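Local coordinates for uncharacterized protein (Acinetobacter baumannii, PDB 5D66), which is of unknown function but folds as an ankyrin repeat domain, a scaffold that in other proteins commonly serves protein-protein recognition, at residues V62-L74 against T88-R100. Sequence-based numbering, arbitrary orientation.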
ATOM      1  N   VAL A  62       0.235   8.663 -10.389  1.00  4.77           N
ATOM      2  CA  VAL A  62       0.228   7.544  -9.477  1.00  4.93           C
ATOM      3  C   VAL A  62      -0.790   7.638  -8.356  1.00  4.53           C
ATOM      4  O   VAL A  62      -1.006   6.655  -7.633  1.00  4.98           O
ATOM      5  CB  VAL A  62       1.643   7.250  -8.889  1.00  4.95           C
ATOM      6  CG1 VAL A  62       2.655   7.075  -9.999  1.00  5.66           C
ATOM      7  CG2 VAL A  62       2.059   8.310  -7.884  1.00  5.57           C
ATOM      8  N   ASN A  63      -1.408   8.802  -8.231  1.00  4.68           N
ATOM      9  CA  ASN A  63      -2.457   9.061  -7.253  1.00  4.96           C
ATOM     10  C   ASN A  63      -3.840   9.157  -7.842  1.00  4.87           C
ATOM     11  O   ASN A  63      -4.788   9.384  -7.108  1.00  5.50           O
ATOM     12  CB  ASN A  63      -2.155  10.362  -6.510  1.00  5.50           C
ATOM     13  CG  ASN A  63      -0.788  10.287  -5.836  1.00  5.29           C
ATOM     14  OD1 ASN A  63      -0.547   9.379  -5.031  1.00  6.03           O
ATOM     15  ND2 ASN A  63       0.080  11.259  -6.102  1.00  6.83           N
ATOM     16  N   ALA A  64      -3.997   9.012  -9.153  1.00  5.48           N
ATOM     17  CA  ALA A  64      -5.337   9.020  -9.719  1.00  5.78           C
ATOM     18  C   ALA A  64      -6.106   7.839  -9.127  1.00  5.36           C
ATOM     19  O   ALA A  64      -5.538   6.767  -8.985  1.00  6.03           O
ATOM     20  CB  ALA A  64      -5.277   8.913 -11.245  1.00  6.84           C
ATOM     21  N   LYS A  65      -7.369   8.047  -8.821  1.00  5.01           N
ATOM     22  CA  LYS A  65      -8.211   7.035  -8.211  1.00  5.35           C
ATOM     23  C   LYS A  65      -9.231   6.411  -9.170  1.00  4.69           C
ATOM     24  O   LYS A  65      -9.689   7.057 -10.076  1.00  6.87           O
ATOM     25  CB  LYS A  65      -8.906   7.542  -6.938  1.00  6.16           C
ATOM     26  CG  LYS A  65      -7.969   7.570  -5.705  1.00  7.23           C
ATOM     27  CD  LYS A  65      -8.656   8.031  -4.466  1.00  7.32           C
ATOM     28  CE  LYS A  65      -7.807   7.759  -3.192  1.00  6.59           C
ATOM     29  NZ  LYS A  65      -8.522   8.366  -2.033  1.00  7.09           N
ATOM     30  N   ASP A  66      -9.566   5.189  -8.868  1.00  4.40           N
ATOM     31  CA  ASP A  66     -10.650   4.450  -9.505  1.00  5.15           C
ATOM     32  C   ASP A  66     -11.898   4.481  -8.654  1.00  5.30           C
ATOM     33  O   ASP A  66     -11.927   5.072  -7.558  1.00  5.55           O
ATOM     34  CB  ASP A  66     -10.176   3.054  -9.886  1.00  5.67           C
ATOM     35  CG  ASP A  66     -10.134   2.050  -8.740  1.00  6.40           C
ATOM     36  OD1 ASP A  66     -10.362   2.448  -7.585  1.00  5.90           O
ATOM     37  OD2 ASP A  66      -9.909   0.854  -9.068  1.00  9.10           O
ATOM     38  N   ASN A  67     -12.905   3.764  -9.075  1.00  5.45           N
ATOM     39  CA  ASN A  67     -14.245   3.847  -8.444  1.00  6.11           C
ATOM     40  C   ASN A  67     -14.332   3.033  -7.152  1.00  5.65           C
ATOM     41  O   ASN A  67     -15.418   3.061  -6.558  1.00  6.78           O
ATOM     42  CB  ASN A  67     -15.319   3.460  -9.458  1.00  7.57           C
ATOM     43  CG  ASN A  67     -15.242   2.043  -9.924  1.00  7.60           C
ATOM     44  OD1 ASN A  67     -14.701   1.190  -9.234  1.00  8.72           O
ATOM     45  ND2 ASN A  67     -15.906   1.739 -11.028  1.00 11.30           N
ATOM     46  N   ILE A  68     -13.257   2.456  -6.655  1.00  5.42           N
ATOM     47  CA  ILE A  68     -13.152   1.947  -5.264  1.00  5.66           C
ATOM     48  C   ILE A  68     -12.049   2.648  -4.488  1.00  5.72           C
ATOM     49  O   ILE A  68     -11.664   2.142  -3.443  1.00  6.50           O
ATOM     50  CB  ILE A  68     -13.057   0.419  -5.188  1.00  6.82           C
ATOM     51  CG1 ILE A  68     -11.769  -0.136  -5.796  1.00  7.00           C
ATOM     52  CG2 ILE A  68     -14.321  -0.197  -5.819  1.00  7.94           C
ATOM     53  CD1 ILE A  68     -11.536  -1.592  -5.562  1.00  7.16           C
ATOM     54  N   GLN A  69     -11.627   3.822  -4.922  1.00  5.40           N
ATOM     55  CA  GLN A  69     -10.596   4.642  -4.248  1.00  5.53           C
ATOM     56  C   GLN A  69      -9.209   4.006  -4.218  1.00  5.76           C
ATOM     57  O   GLN A  69      -8.380   4.423  -3.426  1.00  7.44           O
ATOM     58  CB  GLN A  69     -11.037   5.084  -2.835  1.00  6.99           C
ATOM     59  CG  GLN A  69     -12.319   5.934  -2.833  1.00  7.20           C
ATOM     60  CD  GLN A  69     -12.256   6.915  -1.616  1.00  7.91           C
ATOM     61  OE1 GLN A  69     -11.301   7.685  -1.431  1.00 11.05           O
ATOM     62  NE2 GLN A  69     -13.331   6.973  -0.869  1.00 10.46           N
ATOM     63  N   ASP A  70      -8.921   3.109  -5.145  1.00  5.31           N
ATOM     64  CA  ASP A  70      -7.565   2.645  -5.352  1.00  5.33           C
ATOM     65  C   ASP A  70      -6.850   3.596  -6.275  1.00  5.47           C
ATOM     66  O   ASP A  70      -7.381   4.071  -7.271  1.00  6.42           O
ATOM     67  CB  ASP A  70      -7.527   1.247  -5.950  1.00  6.06           C
ATOM     68  CG  ASP A  70      -7.799   0.181  -4.942  1.00  7.20           C
ATOM     69  OD1 ASP A  70      -7.583   0.370  -3.716  1.00  7.64           O
ATOM     70  OD2 ASP A  70      -8.079  -0.950  -5.424  1.00  8.05           O
ATOM     71  N   SER A  71      -5.576   3.822  -5.996  1.00  4.94           N
ATOM     72  CA  SER A  71      -4.611   4.446  -6.902  1.00  4.57           C
ATOM     73  C   SER A  71      -3.518   3.463  -7.199  1.00  4.33           C
ATOM     74  O   SER A  71      -3.306   2.485  -6.440  1.00  4.91           O
ATOM     75  CB  SER A  71      -4.003   5.722  -6.337  1.00  4.95           C
ATOM     76  OG  SER A  71      -3.207   5.385  -5.206  1.00  5.02           O
ATOM     77  N   PRO A  72      -2.692   3.730  -8.210  1.00  4.54           N
ATOM     78  CA  PRO A  72      -1.547   2.842  -8.464  1.00  5.01           C
ATOM     79  C   PRO A  72      -0.645   2.658  -7.223  1.00  4.58           C
ATOM     80  O   PRO A  72      -0.284   1.550  -6.883  1.00  4.64           O
ATOM     81  CB  PRO A  72      -0.852   3.466  -9.680  1.00  4.50           C
ATOM     82  CG  PRO A  72      -2.034   4.096 -10.413  1.00  5.04           C
ATOM     83  CD  PRO A  72      -2.946   4.612  -9.352  1.00  4.60           C
ATOM     84  N   TYR A  73      -0.293   3.771  -6.575  1.00  4.38           N
ATOM     85  CA  TYR A  73       0.511   3.717  -5.352  1.00  4.85           C
ATOM     86  C   TYR A  73      -0.203   2.885  -4.265  1.00  4.40           C
ATOM     87  O   TYR A  73       0.391   1.997  -3.650  1.00  4.96           O
ATOM     88  CB  TYR A  73       0.798   5.151  -4.898  1.00  4.79           C
ATOM     89  CG  TYR A  73       1.054   5.280  -3.407  1.00  4.61           C
ATOM     90  CD1 TYR A  73       2.206   4.783  -2.836  1.00  5.26           C
ATOM     91  CD2 TYR A  73       0.111   5.859  -2.577  1.00  4.65           C
ATOM     92  CE1 TYR A  73       2.413   4.910  -1.454  1.00  5.23           C
ATOM     93  CE2 TYR A  73       0.308   5.994  -1.216  1.00  5.50           C
ATOM     94  CZ  TYR A  73       1.436   5.465  -0.653  1.00  5.18           C
ATOM     95  OH  TYR A  73       1.652   5.554   0.711  1.00  6.38           O
ATOM     96  N   LEU A  74      -1.455   3.234  -3.941  1.00  4.46           N
ATOM     97  CA  LEU A  74      -2.142   2.568  -2.844  1.00  4.97           C
ATOM     98  C   LEU A  74      -2.284   1.075  -3.074  1.00  4.84           C
ATOM     99  O   LEU A  74      -2.116   0.267  -2.156  1.00  5.65           O
ATOM    100  CB  LEU A  74      -3.491   3.200  -2.562  1.00  4.77           C
ATOM    101  CG  LEU A  74      -3.473   4.553  -1.955  1.00  5.31           C
ATOM    102  CD1 LEU A  74      -4.838   5.253  -2.129  1.00  5.62           C
ATOM    103  CD2 LEU A  74      -3.181   4.461  -0.470  1.00  5.79           C
ATOM    104  N   THR A  88       6.347   4.323  -7.988  1.00  5.19           N
ATOM    105  CA  THR A  88       5.426   5.359  -7.529  1.00  5.32           C
ATOM    106  C   THR A  88       6.051   6.297  -6.486  1.00  5.50           C
ATOM    107  O   THR A  88       5.764   7.500  -6.475  1.00  6.04           O
ATOM    108  CB  THR A  88       4.055   4.808  -7.076  1.00  5.55           C
ATOM    109  OG1 THR A  88       4.121   4.203  -5.796  1.00  5.78           O
ATOM    110  CG2 THR A  88       3.407   3.891  -8.045  1.00  6.13           C
ATOM    111  N   LEU A  89       6.854   5.716  -5.593  1.00  5.73           N
ATOM    112  CA  LEU A  89       7.507   6.498  -4.569  1.00  6.50           C
ATOM    113  C   LEU A  89       8.516   7.521  -5.099  1.00  6.74           C
ATOM    114  O   LEU A  89       8.772   8.514  -4.485  1.00  8.17           O
ATOM    115  CB  LEU A  89       8.137   5.579  -3.506  1.00  6.23           C
ATOM    116  CG  LEU A  89       7.173   4.741  -2.682  1.00  5.57           C
ATOM    117  CD1 LEU A  89       7.937   3.715  -1.852  1.00  6.95           C
ATOM    118  CD2 LEU A  89       6.395   5.608  -1.769  1.00  6.47           C
HETATM  119  N   MSE A  90       9.046   7.238  -6.284  1.00  6.97           N
HETATM  120  CA  MSE A  90       9.991   8.115  -6.989  0.60  6.98           C
HETATM  121  C   MSE A  90       9.255   9.133  -7.884  1.00  7.26           C
HETATM  122  O   MSE A  90       9.917  10.036  -8.418  1.00  8.33           O
HETATM  123  CB  MSE A  90      10.943   7.267  -7.838  0.60  8.49           C
HETATM  124  CG  MSE A  90      11.984   6.550  -7.030  0.60 13.68           C
HETATM  125 SE   MSE A  90      13.127   7.718  -5.977  0.40 19.50          SE
HETATM  126  CE  MSE A  90      13.589   9.019  -7.212  0.60 18.58           C
ATOM    127  N   HIS A  91       7.927   8.972  -8.060  1.00  6.20           N
ATOM    128  CA  HIS A  91       7.163   9.758  -9.021  1.00  5.72           C
ATOM    129  C   HIS A  91       5.880  10.249  -8.432  1.00  6.38           C
ATOM    130  O   HIS A  91       4.830  10.226  -9.055  1.00  8.69           O
ATOM    131  CB  HIS A  91       6.892   8.953 -10.272  1.00  6.18           C
ATOM    132  CG  HIS A  91       8.131   8.675 -11.061  1.00  7.69           C
ATOM    133  ND1 HIS A  91       8.740   9.596 -11.895  1.00  9.52           N
ATOM    134  CD2 HIS A  91       8.972   7.617 -11.002  1.00  7.99           C
ATOM    135  CE1 HIS A  91       9.852   9.060 -12.369  1.00 11.43           C
ATOM    136  NE2 HIS A  91      10.016   7.880 -11.840  1.00 11.98           N
ATOM    137  N   GLY A  92       5.952  10.755  -7.215  1.00  6.05           N
ATOM    138  CA  GLY A  92       4.903  11.597  -6.689  1.00  6.54           C
ATOM    139  C   GLY A  92       3.855  10.929  -5.822  1.00  5.21           C
ATOM    140  O   GLY A  92       2.838  11.581  -5.502  1.00  6.15           O
ATOM    141  N   ALA A  93       4.090   9.725  -5.334  1.00  5.58           N
ATOM    142  CA  ALA A  93       3.109   9.104  -4.458  1.00  5.50           C
ATOM    143  C   ALA A  93       2.735  10.047  -3.307  1.00  5.51           C
ATOM    144  O   ALA A  93       3.597  10.595  -2.634  1.00  6.36           O
ATOM    145  CB  ALA A  93       3.713   7.832  -3.875  1.00  6.49           C
ATOM    146  N   ASP A  94       1.426  10.202  -3.093  1.00  5.71           N
ATOM    147  CA  ASP A  94       0.934  11.020  -1.990  1.00  5.98           C
ATOM    148  C   ASP A  94       0.840  10.152  -0.756  1.00  5.45           C
ATOM    149  O   ASP A  94      -0.058   9.317  -0.663  1.00  5.38           O
ATOM    150  CB  ASP A  94      -0.433  11.580  -2.361  1.00  7.01           C
ATOM    151  CG  ASP A  94      -1.049  12.398  -1.263  1.00  8.59           C
ATOM    152  OD1 ASP A  94      -0.431  12.510  -0.180  1.00  9.07           O
ATOM    153  OD2 ASP A  94      -2.162  12.949  -1.485  1.00 12.73           O
ATOM    154  N   LEU A  95       1.817  10.242   0.143  1.00  5.54           N
ATOM    155  CA  LEU A  95       1.878   9.345   1.248  1.00  5.50           C
ATOM    156  C   LEU A  95       0.758   9.546   2.240  1.00  5.74           C
ATOM    157  O   LEU A  95       0.492   8.723   3.143  1.00  6.46           O
ATOM    158  CB  LEU A  95       3.242   9.408   1.959  1.00  5.99           C
ATOM    159  CG  LEU A  95       4.474   9.230   1.061  1.00  6.07           C
ATOM    160  CD1 LEU A  95       5.685   9.221   1.954  1.00  6.92           C
ATOM    161  CD2 LEU A  95       4.356   8.019   0.182  1.00  7.20           C
ATOM    162  N   LYS A  96       0.044  10.682   2.156  1.00  6.11           N
ATOM    163  CA  LYS A  96      -1.119  10.983   2.958  1.00  7.54           C
ATOM    164  C   LYS A  96      -2.395  10.423   2.351  1.00  7.12           C
ATOM    165  O   LYS A  96      -3.469  10.488   2.983  1.00  8.76           O
ATOM    166  CB  LYS A  96      -1.283  12.494   3.196  1.00  8.45           C
ATOM    167  CG  LYS A  96      -0.142  13.070   4.025  1.00 10.95           C
ATOM    168  CD  LYS A  96      -0.327  14.614   4.188  1.00 16.69           C
ATOM    169  CE  LYS A  96       0.857  15.439   3.734  1.00 22.13           C
ATOM    170  NZ  LYS A  96       0.656  16.881   4.058  1.00 32.94           N
ATOM    171  N   SER A  97      -2.365   9.939   1.119  1.00  6.43           N
ATOM    172  CA  SER A  97      -3.556   9.450   0.483  1.00  7.07           C
ATOM    173  C   SER A  97      -4.007   8.160   1.121  1.00  6.01           C
ATOM    174  O   SER A  97      -3.226   7.383   1.693  1.00  6.90           O
ATOM    175  CB  SER A  97      -3.343   9.261  -1.040  1.00  7.12           C
ATOM    176  OG  SER A  97      -2.426   8.237  -1.359  1.00  6.82           O
ATOM    177  N   THR A  98      -5.294   7.915   0.982  1.00  6.55           N
ATOM    178  CA  THR A  98      -5.928   6.823   1.652  1.00  6.75           C
ATOM    179  C   THR A  98      -6.834   6.025   0.683  1.00  5.65           C
ATOM    180  O   THR A  98      -7.446   6.575  -0.268  1.00  6.86           O
ATOM    181  CB  THR A  98      -6.739   7.270   2.888  1.00  8.88           C
ATOM    182  OG1 THR A  98      -7.687   8.257   2.492  1.00 11.25           O
ATOM    183  CG2 THR A  98      -5.845   7.855   4.031  1.00  9.15           C
ATOM    184  N   ASN A  99      -6.946   4.740   0.978  1.00  6.37           N
ATOM    185  CA  ASN A  99      -7.771   3.825   0.238  1.00  6.39           C
ATOM    186  C   ASN A  99      -9.222   3.888   0.771  1.00  6.55           C
ATOM    187  O   ASN A  99      -9.538   4.742   1.606  1.00  8.04           O
ATOM    188  CB  ASN A  99      -7.184   2.415   0.351  1.00  6.44           C
ATOM    189  CG  ASN A  99      -7.066   1.946   1.771  1.00  6.71           C
ATOM    190  OD1 ASN A  99      -7.917   2.259   2.595  1.00  7.43           O
ATOM    191  ND2 ASN A  99      -5.990   1.242   2.091  1.00  7.97           N
ATOM    192  N   ARG A 100     -10.085   3.002   0.319  1.00  6.93           N
ATOM    193  CA  ARG A 100     -11.486   3.071   0.688  1.00  7.98           C
ATOM    194  C   ARG A 100     -11.707   2.830   2.160  1.00  8.74           C
ATOM    195  O   ARG A 100     -12.852   3.173   2.654  1.00 10.83           O
ATOM    196  CB  ARG A 100     -12.338   2.139  -0.153  1.00  9.79           C
ATOM    197  CG  ARG A 100     -12.084   0.718   0.114  1.00 10.51           C
ATOM    198  CD  ARG A 100     -12.594  -0.152  -1.072  1.00 11.60           C
ATOM    199  NE  ARG A 100     -12.366  -1.557  -0.906  1.00 14.43           N
ATOM    200  CZ  ARG A 100     -11.291  -2.244  -1.340  1.00 15.69           C
ATOM    201  NH1 ARG A 100     -10.192  -1.653  -1.860  1.00 14.13           N
ATOM    202  NH2 ARG A 100     -11.316  -3.561  -1.193  1.00 19.69           N
TER
HETATM  203  O   HOH W   1       2.451  10.693 -10.412  1.00  9.90           O
HETATM  204  O   HOH W   2      -2.489   7.756  -4.042  1.00  5.86           O
HETATM  205  O   HOH W   3      -9.540   1.268  -2.021  1.00  8.05           O
HETATM  206  O   HOH W   4      -8.463  -2.980  -3.698  1.00 10.34           O
HETATM  207  O   HOH W   5      -0.642   6.432   2.034  1.00  6.48           O
HETATM  208  O   HOH W   6      -4.316   0.575  -0.215  1.00  8.10           O
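The two backbones approach most closely at Q69 and R100, with CA atoms 5.3 Å apart, and at Y73 and T88, where helix 72-79 starts beside the end of helix 82-90. N63 links the loops through its amide: ND2 donates to G92 O (2.8 Å), which lies in the amide plane, while OD1 accepts from D94 N at 2.9 Å in a fairly straight bond (164°). That rotation of the amide is fixed further by a water bridging OD1 to the hydroxyls of S71, the N-cap of helix 72-79, and S97. Successive helix-turn-helix units joined by long loops define the ankyrin fold, and here equivalent loops of adjacent units meet. Y73 packs between them: chi1 of 154° turns its ring toward A93, whose CB lies over one face in a CH-pi contact 3.9 Å from the centroid, while S97 OG sits at the edge and T88 OG1 meets CB. V62 CG2 packs on the H91-A93 backbone. K65 reaches with an extended chain to T98 O (NZ to O 2.7 Å) and Q69 OE1, and R100 lays its guanidinium against I68 CD1, its long salt bridge to D70 (NH1 to OD1 3.8 Å) supplemented by two bridging waters.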